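Local coordinates for protein alpha-fucosidase GH29 (PDB 4PSR) that hydrolyses alpha-L-fucosides as a TIM-barrel glycosidase of family GH29, and probably removes alpha-1,6-linked fucose from the innermost N-acetylglucosamine of glycoprotein glycans, at residues A[38-43]-A[76-81]; A[58-63]-A[68-73]; A[184-189]-A[195-200]. One frame throughout, in Å; residues are numbered along the deposited sequence.

Contact 1: A[38-43]-A[76-81]; sequences FTTAQY and ENFIKG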
loop_
_atom_site.group_PDB
_atom_site.type_symbol
_atom_site.label_atom_id
_atom_site.label_comp_id
_atom_site.label_asym_id
_atom_site.label_seq_id
_atom_site.Cartn_x
_atom_site.Cartn_y
_atom_site.Cartn_z
ATOM N N PHE A 38 4.097 -8.571 -20.709
ATOM C CA PHE A 38 5.368 -8.801 -20.011
ATOM C C PHE A 38 5.392 -10.161 -19.333
ATOM O O PHE A 38 6.465 -10.657 -18.979
ATOM C CB PHE A 38 5.653 -7.697 -18.983
ATOM C CG PHE A 38 4.495 -7.402 -18.056
ATOM C CD1 PHE A 38 4.203 -8.245 -16.973
ATOM C CD2 PHE A 38 3.676 -6.315 -18.290
ATOM C CE1 PHE A 38 3.103 -7.992 -16.156
ATOM C CE2 PHE A 38 2.574 -6.050 -17.454
ATOM C CZ PHE A 38 2.296 -6.909 -16.408
ATOM N N THR A 39 4.226 -10.796 -19.172
ATOM C CA THR A 39 4.145 -12.117 -18.579
ATOM C C THR A 39 4.430 -13.238 -19.607
ATOM O O THR A 39 4.668 -14.383 -19.227
ATOM C CB THR A 39 2.735 -12.352 -17.951
ATOM O OG1 THR A 39 2.357 -11.208 -17.162
ATOM C CG2 THR A 39 2.702 -13.604 -17.096
ATOM N N THR A 40 4.332 -12.913 -20.894
ATOM C CA THR A 40 4.365 -13.939 -21.938
ATOM C C THR A 40 5.581 -14.881 -21.828
ATOM O O THR A 40 5.427 -16.106 -21.900
ATOM C CB THR A 40 4.314 -13.328 -23.338
ATOM O OG1 THR A 40 3.291 -12.318 -23.407
ATOM C CG2 THR A 40 4.009 -14.400 -24.373
ATOM N N ALA A 41 6.768 -14.317 -21.598
ATOM C CA ALA A 41 7.978 -15.146 -21.498
ATOM C C ALA A 41 8.015 -16.019 -20.240
ATOM O O ALA A 41 8.706 -17.036 -20.184
ATOM C CB ALA A 41 9.188 -14.279 -21.552
ATOM N N GLN A 42 7.245 -15.637 -19.222
ATOM C CA GLN A 42 7.228 -16.343 -17.942
ATOM C C GLN A 42 8.648 -16.616 -17.447
ATOM O O GLN A 42 8.952 -17.694 -16.947
ATOM C CB GLN A 42 6.400 -17.650 -18.013
ATOM C CG GLN A 42 4.920 -17.357 -18.412
ATOM C CD GLN A 42 3.989 -18.543 -18.384
ATOM O OE1 GLN A 42 2.810 -18.391 -18.057
ATOM N NE2 GLN A 42 4.497 -19.718 -18.692
ATOM N N TYR A 43 9.487 -15.589 -17.539
ATOM C CA TYR A 43 10.905 -15.713 -17.190
ATOM C C TYR A 43 11.425 -14.472 -16.494
ATOM O O TYR A 43 11.133 -13.369 -16.928
ATOM C CB TYR A 43 11.750 -15.984 -18.443
ATOM C CG TYR A 43 13.180 -16.395 -18.114
ATOM C CD1 TYR A 43 13.456 -17.714 -17.767
ATOM C CD2 TYR A 43 14.207 -15.469 -18.106
ATOM C CE1 TYR A 43 14.736 -18.111 -17.444
ATOM C CE2 TYR A 43 15.494 -15.855 -17.787
ATOM C CZ TYR A 43 15.737 -17.167 -17.445
ATOM O OH TYR A 43 17.038 -17.562 -17.126
ATOM N N GLU A 76 8.268 -6.511 -29.236
ATOM C CA GLU A 76 7.006 -6.342 -29.932
ATOM C C GLU A 76 6.455 -7.668 -30.469
ATOM O O GLU A 76 5.237 -7.817 -30.645
ATOM C CB GLU A 76 7.130 -5.302 -31.054
ATOM C CG GLU A 76 8.044 -5.676 -32.221
ATOM C CD GLU A 76 9.537 -5.397 -32.014
ATOM O OE1 GLU A 76 10.007 -5.089 -30.900
ATOM O OE2 GLU A 76 10.281 -5.511 -33.034
ATOM N N ASN A 77 7.320 -8.657 -30.715
ATOM C CA ASN A 77 6.834 -9.968 -31.158
ATOM C C ASN A 77 5.936 -10.683 -30.128
ATOM O O ASN A 77 5.119 -11.537 -30.505
ATOM C CB ASN A 77 7.997 -10.911 -31.502
ATOM C CG ASN A 77 8.655 -10.613 -32.836
ATOM O OD1 ASN A 77 8.331 -9.646 -33.532
ATOM N ND2 ASN A 77 9.618 -11.458 -33.194
ATOM N N PHE A 78 6.123 -10.433 -28.825
ATOM C CA PHE A 78 5.229 -11.038 -27.833
ATOM C C PHE A 78 3.791 -10.516 -27.982
ATOM O O PHE A 78 2.829 -11.232 -27.673
ATOM C CB PHE A 78 5.716 -10.786 -26.404
ATOM C CG PHE A 78 6.975 -11.536 -26.024
ATOM C CD1 PHE A 78 6.982 -12.904 -25.856
ATOM C CD2 PHE A 78 8.141 -10.840 -25.793
ATOM C CE1 PHE A 78 8.159 -13.564 -25.469
ATOM C CE2 PHE A 78 9.293 -11.490 -25.397
ATOM C CZ PHE A 78 9.302 -12.841 -25.249
ATOM N N ILE A 79 3.657 -9.285 -28.452
ATOM C CA ILE A 79 2.362 -8.635 -28.633
ATOM C C ILE A 79 1.759 -9.004 -29.990
ATOM O O ILE A 79 0.580 -9.380 -30.072
ATOM C CB ILE A 79 2.520 -7.101 -28.515
ATOM C CG1 ILE A 79 2.926 -6.752 -27.069
ATOM C CG2 ILE A 79 1.228 -6.367 -28.946
ATOM C CD1 ILE A 79 3.494 -5.379 -26.887
ATOM N N LYS A 80 2.564 -8.943 -31.046
ATOM C CA LYS A 80 2.054 -9.210 -32.405
ATOM C C LYS A 80 2.107 -10.683 -32.804
ATOM O O LYS A 80 1.418 -11.104 -33.752
ATOM C CB LYS A 80 2.794 -8.334 -33.419
ATOM C CG LYS A 80 2.371 -6.880 -33.309
ATOM C CD LYS A 80 3.025 -5.982 -34.351
ATOM C CE LYS A 80 2.353 -4.618 -34.341
ATOM N NZ LYS A 80 2.899 -3.739 -35.430
ATOM N N GLY A 81 2.874 -11.470 -32.048
ATOM C CA GLY A 81 2.993 -12.899 -32.273
ATOM C C GLY A 81 4.138 -13.280 -33.207
ATOM O O GLY A 81 4.416 -12.613 -34.224
#
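Thr-40 and Ala-41 rest against the ring of Phe-78. They are the two central residues of a type I beta turn that starts at Thr-39 and is closed by a bond of 2.9 Å from Gln-42 N to Thr-39 O. At Thr-40 the methyl makes the contact: CG2 lies 3.6 Å from Phe-78 CD1, with Thr-40 CB close behind, and the two side chains run alongside each other with opposite senses. The threonine torsion (chi1 -46°) keeps OG1 beside its own backbone N, where it is hydrogen-bonded to Ala-37 O, and presents CG2 to the ring. Ala-41 follows at the far end of the same ring, its CB 4.0 Å from Phe-78 CZ. Phe-78, itself buried, projects from the short helix 76-80 toward the turn, and it also meets Trp-73 and Tyr-67 edge-to-face and touches Val-90. The turn belongs to the loop that leaves the first barrel strand, 29-33, and the contact packs helix 76-80 against this loop of the TIM barrel. No hydrogen bond crosses between the segments; the join is small and rests on van der Waals packing of methyl groups set obliquely against an aromatic ring.

Contact 2: A[58-63]-A[68-73]; sequences DQRKHH and GPPEEW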
loop_
_atom_site.group_PDB
_atom_site.type_symbol
_atom_site.label_atom_id
_atom_site.label_comp_id
_atom_site.label_asym_id
_atom_site.label_seq_id
_atom_site.Cartn_x
_atom_site.Cartn_y
_atom_site.Cartn_z
ATOM N N ASP A 58 21.376 -12.462 -18.125
ATOM C CA ASP A 58 20.766 -13.769 -18.156
ATOM C C ASP A 58 19.488 -13.754 -19.008
ATOM O O ASP A 58 19.214 -14.715 -19.710
ATOM C CB ASP A 58 20.467 -14.268 -16.749
ATOM C CG ASP A 58 19.823 -15.621 -16.751
ATOM O OD1 ASP A 58 20.545 -16.634 -16.925
ATOM O OD2 ASP A 58 18.583 -15.689 -16.599
ATOM N N GLN A 59 18.741 -12.655 -18.951
ATOM C CA GLN A 59 17.499 -12.554 -19.722
ATOM C C GLN A 59 17.766 -12.517 -21.210
ATOM O O GLN A 59 17.050 -13.154 -21.978
ATOM C CB GLN A 59 16.674 -11.346 -19.290
ATOM C CG GLN A 59 16.217 -11.386 -17.843
ATOM C CD GLN A 59 17.173 -10.712 -16.881
ATOM O OE1 GLN A 59 18.393 -10.691 -17.097
ATOM N NE2 GLN A 59 16.622 -10.145 -15.810
ATOM N N ARG A 60 18.805 -11.801 -21.626
ATOM C CA ARG A 60 19.199 -11.805 -23.037
ATOM C C ARG A 60 19.635 -13.187 -23.493
ATOM O O ARG A 60 19.316 -13.593 -24.598
ATOM C CB ARG A 60 20.323 -10.796 -23.311
ATOM C CG ARG A 60 21.004 -10.999 -24.671
ATOM C CD ARG A 60 22.131 -9.991 -24.874
ATOM N NE ARG A 60 21.612 -8.713 -25.304
ATOM C CZ ARG A 60 21.410 -8.357 -26.579
ATOM N NH1 ARG A 60 21.693 -9.198 -27.570
ATOM N NH2 ARG A 60 20.917 -7.160 -26.866
ATOM N N LYS A 61 20.379 -13.896 -22.646
ATOM C CA LYS A 61 20.855 -15.238 -22.977
ATOM C C LYS A 61 19.658 -16.152 -23.185
ATOM O O LYS A 61 19.566 -16.878 -24.183
ATOM C CB LYS A 61 21.779 -15.758 -21.866
ATOM C CG LYS A 61 23.085 -14.979 -21.780
ATOM C CD LYS A 61 23.993 -15.403 -20.643
ATOM C CE LYS A 61 25.280 -14.578 -20.655
ATOM N NZ LYS A 61 26.197 -14.932 -19.535
ATOM N N HIS A 62 18.704 -16.096 -22.249
ATOM C CA HIS A 62 17.502 -16.918 -22.342
ATOM C C HIS A 62 16.725 -16.567 -23.612
ATOM O O HIS A 62 16.257 -17.461 -24.335
ATOM C CB HIS A 62 16.609 -16.677 -21.118
ATOM C CG HIS A 62 15.256 -17.308 -21.230
ATOM N ND1 HIS A 62 15.003 -18.614 -20.863
ATOM C CD2 HIS A 62 14.075 -16.800 -21.670
ATOM C CE1 HIS A 62 13.727 -18.887 -21.092
ATOM N NE2 HIS A 62 13.142 -17.798 -21.564
ATOM N N HIS A 63 16.572 -15.274 -23.870
ATOM C CA HIS A 63 15.816 -14.827 -25.027
ATOM C C HIS A 63 16.437 -15.343 -26.316
ATOM O O HIS A 63 15.746 -15.823 -27.231
ATOM C CB HIS A 63 15.755 -13.298 -25.082
ATOM C CG HIS A 63 14.748 -12.791 -26.050
ATOM N ND1 HIS A 63 13.402 -12.766 -25.753
ATOM C CD2 HIS A 63 14.867 -12.406 -27.342
ATOM C CE1 HIS A 63 12.738 -12.339 -26.813
ATOM N NE2 HIS A 63 13.603 -12.110 -27.792
ATOM N N GLY A 68 15.337 -15.881 -30.252
ATOM C CA GLY A 68 16.299 -15.424 -31.235
ATOM C C GLY A 68 16.986 -14.211 -30.659
ATOM O O GLY A 68 16.582 -13.708 -29.622
ATOM N N PRO A 69 18.035 -13.718 -31.313
ATOM C CA PRO A 69 18.640 -12.486 -30.804
ATOM C C PRO A 69 17.608 -11.358 -30.682
ATOM O O PRO A 69 16.764 -11.235 -31.565
ATOM C CB PRO A 69 19.723 -12.158 -31.846
ATOM C CG PRO A 69 19.398 -12.981 -33.033
ATOM C CD PRO A 69 18.641 -14.172 -32.575
ATOM N N PRO A 70 17.670 -10.556 -29.604
ATOM C CA PRO A 70 16.588 -9.579 -29.421
ATOM C C PRO A 70 16.543 -8.511 -30.504
ATOM O O PRO A 70 15.532 -7.841 -30.711
ATOM C CB PRO A 70 16.894 -8.954 -28.060
ATOM C CG PRO A 70 18.288 -9.340 -27.728
ATOM C CD PRO A 70 18.540 -10.646 -28.422
ATOM N N GLU A 71 17.663 -8.330 -31.215
ATOM C CA GLU A 71 17.695 -7.394 -32.339
ATOM C C GLU A 71 16.860 -7.856 -33.553
ATOM O O GLU A 71 16.462 -7.030 -34.393
ATOM C CB GLU A 71 19.149 -7.139 -32.768
ATOM C CG GLU A 71 20.042 -6.498 -31.680
ATOM C CD GLU A 71 20.570 -7.485 -30.629
ATOM O OE1 GLU A 71 20.386 -8.706 -30.778
ATOM O OE2 GLU A 71 21.199 -7.024 -29.654
ATOM N N GLU A 72 16.613 -9.160 -33.643
ATOM C CA GLU A 72 15.738 -9.747 -34.663
ATOM C C GLU A 72 14.346 -10.104 -34.098
ATOM O O GLU A 72 13.339 -9.899 -34.770
ATOM C CB GLU A 72 16.385 -11.008 -35.260
ATOM C CG GLU A 72 17.792 -10.779 -35.864
ATOM C CD GLU A 72 18.444 -12.066 -36.357
ATOM O OE1 GLU A 72 19.514 -11.984 -36.998
ATOM O OE2 GLU A 72 17.896 -13.159 -36.097
ATOM N N TRP A 73 14.306 -10.637 -32.878
ATOM C CA TRP A 73 13.065 -11.092 -32.228
ATOM C C TRP A 73 12.833 -10.130 -31.067
ATOM O O TRP A 73 13.166 -10.421 -29.913
ATOM C CB TRP A 73 13.233 -12.523 -31.735
ATOM C CG TRP A 73 11.990 -13.388 -31.684
ATOM C CD1 TRP A 73 11.707 -14.414 -32.520
ATOM C CD2 TRP A 73 10.891 -13.322 -30.746
ATOM N NE1 TRP A 73 10.525 -15.014 -32.169
ATOM C CE2 TRP A 73 10.003 -14.358 -31.078
ATOM C CE3 TRP A 73 10.586 -12.498 -29.646
ATOM C CZ2 TRP A 73 8.820 -14.591 -30.374
ATOM C CZ3 TRP A 73 9.396 -12.742 -28.940
ATOM C CH2 TRP A 73 8.542 -13.784 -29.304
#
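His-63, on helix 58-66, points its ring into the loop 68-73 and forms the tight, buried half of this contact. Its NE2 donates to Trp-73 O at 2.7 Å, within the carbonyl plane. With ND1 hydrogen-bonded to Tyr-48 OH, the imidazole is held at both nitrogens and cannot easily turn. CE1 of His-63 packs 3.6 Å from Trp-73 CE3, the ring planes standing 69° apart, and CD2 lies 3.9 Å from Pro-70 CA. Helix and loop belong to the long excursion between barrel strands 29-33 and 119-125 of the TIM barrel. After the helix, Gly-68 is the first residue to leave helical backbone angles, with positive phi, and its N bonds to His-63 O at 3.0 Å. Pro-69 and Pro-70 then lead into a tight turn in which Pro-69 O accepts from both Glu-72 N and Trp-73 N. Toward solvent the packing gives way to charge. Arg-60, bent at chi3, offers both terminal nitrogens to a single oxygen of exposed Glu-71: NH2 to OE2 is 2.8 Å and NH1 to OE2 3.1 Å, with guanidinium and carboxylate planes 38° apart. Pro-70 CG sits over one guanidinium face toward its rim, 3.4 Å from Arg-60 NH1, and the carbonyls of Tyr-53 and Glu-54 bind NH2 and NE.

Contact 3: A[184-189]-A[195-200]; sequences PKTNDT and LGQLPR. With NAG (2-acetamido-2-deoxy-beta-D-glucopyranose), chain F.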
loop_
_atom_site.group_PDB
_atom_site.type_symbol
_atom_site.label_atom_id
_atom_site.label_comp_id
_atom_site.label_asym_id
_atom_site.label_seq_id
_atom_site.Cartn_x
_atom_site.Cartn_y
_atom_site.Cartn_z
ATOM N N PRO A 184 16.997 -1.677 -29.699
ATOM C CA PRO A 184 17.541 -0.977 -30.866
ATOM C C PRO A 184 16.724 0.264 -31.201
ATOM O O PRO A 184 15.495 0.301 -31.038
ATOM C CB PRO A 184 17.394 -2.007 -31.984
ATOM C CG PRO A 184 17.292 -3.336 -31.314
ATOM C CD PRO A 184 16.626 -3.073 -29.992
ATOM N N LYS A 185 17.391 1.290 -31.705
ATOM C CA LYS A 185 16.691 2.422 -32.247
ATOM C C LYS A 185 15.906 1.992 -33.457
ATOM O O LYS A 185 16.350 1.129 -34.234
ATOM C CB LYS A 185 17.690 3.503 -32.664
ATOM C CG LYS A 185 18.493 4.043 -31.520
ATOM C CD LYS A 185 17.599 4.480 -30.360
ATOM C CE LYS A 185 18.388 4.916 -29.143
ATOM N NZ LYS A 185 17.470 5.102 -27.990
ATOM N N THR A 186 14.724 2.581 -33.618
ATOM C CA THR A 186 13.876 2.302 -34.766
ATOM C C THR A 186 13.309 3.593 -35.362
ATOM O O THR A 186 13.023 4.562 -34.638
ATOM C CB THR A 186 12.704 1.382 -34.373
ATOM O OG1 THR A 186 11.894 1.142 -35.519
ATOM C CG2 THR A 186 11.858 1.997 -33.269
ATOM N N ASN A 187 13.159 3.598 -36.689
ATOM C CA ASN A 187 12.519 4.679 -37.413
ATOM C C ASN A 187 11.053 4.448 -37.714
ATOM O O ASN A 187 10.384 5.296 -38.297
ATOM C CB ASN A 187 13.277 4.920 -38.715
ATOM C CG ASN A 187 14.582 5.645 -38.491
ATOM O OD1 ASN A 187 14.724 6.427 -37.541
ATOM N ND2 ASN A 187 15.545 5.418 -39.391
ATOM N N ASP A 188 10.550 3.282 -37.303
ATOM C CA ASP A 188 9.127 2.925 -37.348
ATOM C C ASP A 188 8.407 3.718 -36.251
ATOM O O ASP A 188 8.574 3.402 -35.069
ATOM C CB ASP A 188 8.996 1.410 -37.104
ATOM C CG ASP A 188 7.540 0.896 -37.050
ATOM O OD1 ASP A 188 6.593 1.657 -36.761
ATOM O OD2 ASP A 188 7.351 -0.330 -37.268
ATOM N N THR A 189 7.608 4.715 -36.619
ATOM C CA THR A 189 7.030 5.604 -35.630
ATOM C C THR A 189 6.073 4.863 -34.697
ATOM O O THR A 189 5.937 5.237 -33.527
ATOM C CB THR A 189 6.331 6.799 -36.273
ATOM O OG1 THR A 189 5.281 6.345 -37.115
ATOM C CG2 THR A 189 7.312 7.605 -37.125
ATOM N N LEU A 195 8.265 1.570 -27.554
ATOM C CA LEU A 195 9.591 1.509 -26.950
ATOM C C LEU A 195 10.051 2.839 -26.330
ATOM O O LEU A 195 11.204 2.953 -25.911
ATOM C CB LEU A 195 10.611 1.017 -27.992
ATOM C CG LEU A 195 10.335 -0.360 -28.571
ATOM C CD1 LEU A 195 11.323 -0.746 -29.656
ATOM C CD2 LEU A 195 10.374 -1.415 -27.485
ATOM N N GLY A 196 9.171 3.824 -26.264
ATOM C CA GLY A 196 9.478 5.084 -25.607
ATOM C C GLY A 196 10.532 5.912 -26.328
ATOM O O GLY A 196 11.328 6.585 -25.661
ATOM N N GLN A 197 10.539 5.870 -27.664
ATOM C CA GLN A 197 11.520 6.574 -28.487
ATOM C C GLN A 197 10.949 7.781 -29.219
ATOM O O GLN A 197 11.613 8.329 -30.081
ATOM C CB GLN A 197 12.122 5.603 -29.505
ATOM C CG GLN A 197 12.996 4.533 -28.890
ATOM C CD GLN A 197 13.608 3.600 -29.912
ATOM O OE1 GLN A 197 13.671 3.912 -31.108
ATOM N NE2 GLN A 197 14.047 2.445 -29.452
ATOM N N LEU A 198 9.728 8.194 -28.915
ATOM C CA LEU A 198 9.170 9.381 -29.554
ATOM C C LEU A 198 9.842 10.616 -28.969
ATOM O O LEU A 198 10.474 10.536 -27.919
ATOM C CB LEU A 198 7.655 9.469 -29.322
ATOM C CG LEU A 198 6.805 8.350 -29.920
ATOM C CD1 LEU A 198 5.394 8.425 -29.362
ATOM C CD2 LEU A 198 6.791 8.464 -31.428
ATOM N N PRO A 199 9.681 11.777 -29.615
ATOM C CA PRO A 199 10.205 12.996 -28.992
ATOM C C PRO A 199 9.638 13.191 -27.594
ATOM O O PRO A 199 8.482 12.827 -27.321
ATOM C CB PRO A 199 9.726 14.091 -29.948
ATOM C CG PRO A 199 9.663 13.392 -31.296
ATOM C CD PRO A 199 9.113 12.025 -30.949
ATOM N N ARG A 200 10.399 13.774 -26.667
ATOM C CA ARG A 200 9.957 13.857 -25.268
ATOM C C ARG A 200 8.671 14.666 -25.085
ATOM O O ARG A 200 7.855 14.317 -24.237
ATOM C CB ARG A 200 11.059 14.386 -24.318
ATOM C CG ARG A 200 10.615 14.431 -22.840
ATOM C CD ARG A 200 11.782 14.560 -21.858
ATOM N NE ARG A 200 12.691 13.419 -21.956
ATOM C CZ ARG A 200 12.678 12.353 -21.153
ATOM N NH1 ARG A 200 13.537 11.364 -21.362
ATOM N NH2 ARG A 200 11.835 12.280 -20.141
HETATM C C1 NAG F . 16.748 6.215 -39.468
HETATM C C2 NAG F . 17.842 5.485 -40.233
HETATM C C3 NAG F . 19.120 6.323 -40.223
HETATM C C4 NAG F . 18.843 7.740 -40.702
HETATM C C5 NAG F . 17.699 8.352 -39.904
HETATM C C6 NAG F . 17.293 9.718 -40.395
HETATM C C7 NAG F . 18.355 3.070 -40.375
HETATM C C8 NAG F . 18.567 1.820 -39.583
HETATM N N2 NAG F . 18.087 4.176 -39.665
HETATM O O3 NAG F . 20.096 5.708 -41.056
HETATM O O4 NAG F . 20.017 8.525 -40.516
HETATM O O5 NAG F . 16.545 7.504 -40.020
HETATM O O6 NAG F . 16.900 9.647 -41.760
HETATM O O7 NAG F . 18.389 3.074 -41.603
HETATM O O HOH W 1 14.694 6.107 -32.531
#
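Gln-197 is directed at the backbone around Lys-185 by its torsions: CG stands anti to the carbonyl carbon (chi1 -68°) and the chain runs extended beyond it, which sets the amide alongside the extended backbone of 184-186, N and O each facing a main-chain partner. The two bonds fall on both sides of Lys-185. NE2 of Gln-197 donates almost straight to Pro-184 O at 3.0 Å, with that oxygen in the plane of the amide; seen from the proline, the donor sits 41° above the carbonyl plane. The other amide atom, Gln-197 OE1, accepts from Thr-186 N at 3.0 Å on an in-plane lone pair. OE1 also takes a water at 2.8 Å, and this water donates to Thr-186 O as well, so the two segments are bridged a third time.

Thr-186 turns OG1 away from its backbone N (chi1 180°), which places CG2 between N and the carbonyl carbon, 3.4 Å from Gln-197 OE1. The hydroxyl serves its own segment: OG1 accepts from Asp-188 N at 3.1 Å, an ST turn. Beyond it the contact thins to Leu-198 CD2 lying 3.9 Å from Thr-189 O at the surface. Asn-187, which does not touch 195-200, carries the sugar, its ND2 bonded to NAG C1; Asn-187, Asp-188 and Thr-189 form the N-glycosylation sequon.

Between the segments runs helix 189-195. Asp-188 is its N-cap; in the conformer given, OD1 accepts from Leu-191 N. The result is a short helix with an Asp N-cap and a Schellman motif at Gly-196, in the surface excursion that follows barrel strand 165-170, its entry and exit tied by one glutamine amide beside a glycosylated asparagine.

From the N terminus, the chain leaves barrel strand 29-33 and enters 38-43, which contact 1 joins to helix 76-80, closing a long loop that contains helices 48-51 and 58-66. Contact 2 is nested inside it, folding the loop 68-73 back on helix 58-66. The two touch: Phe-78 packs on His-63, while Tyr-43 OH probably hydrogen-bonds Asp-58 and its ring stacks on His-62. Contact 3 follows in series, after strands 119-125 and 165-170, and closes a shorter loop around helix 189-195 before helix 200-218. It meets contact 2 where Pro-184 packs on Glu-71, so excursions separated by two barrel strands come together on one flank of the TIM barrel.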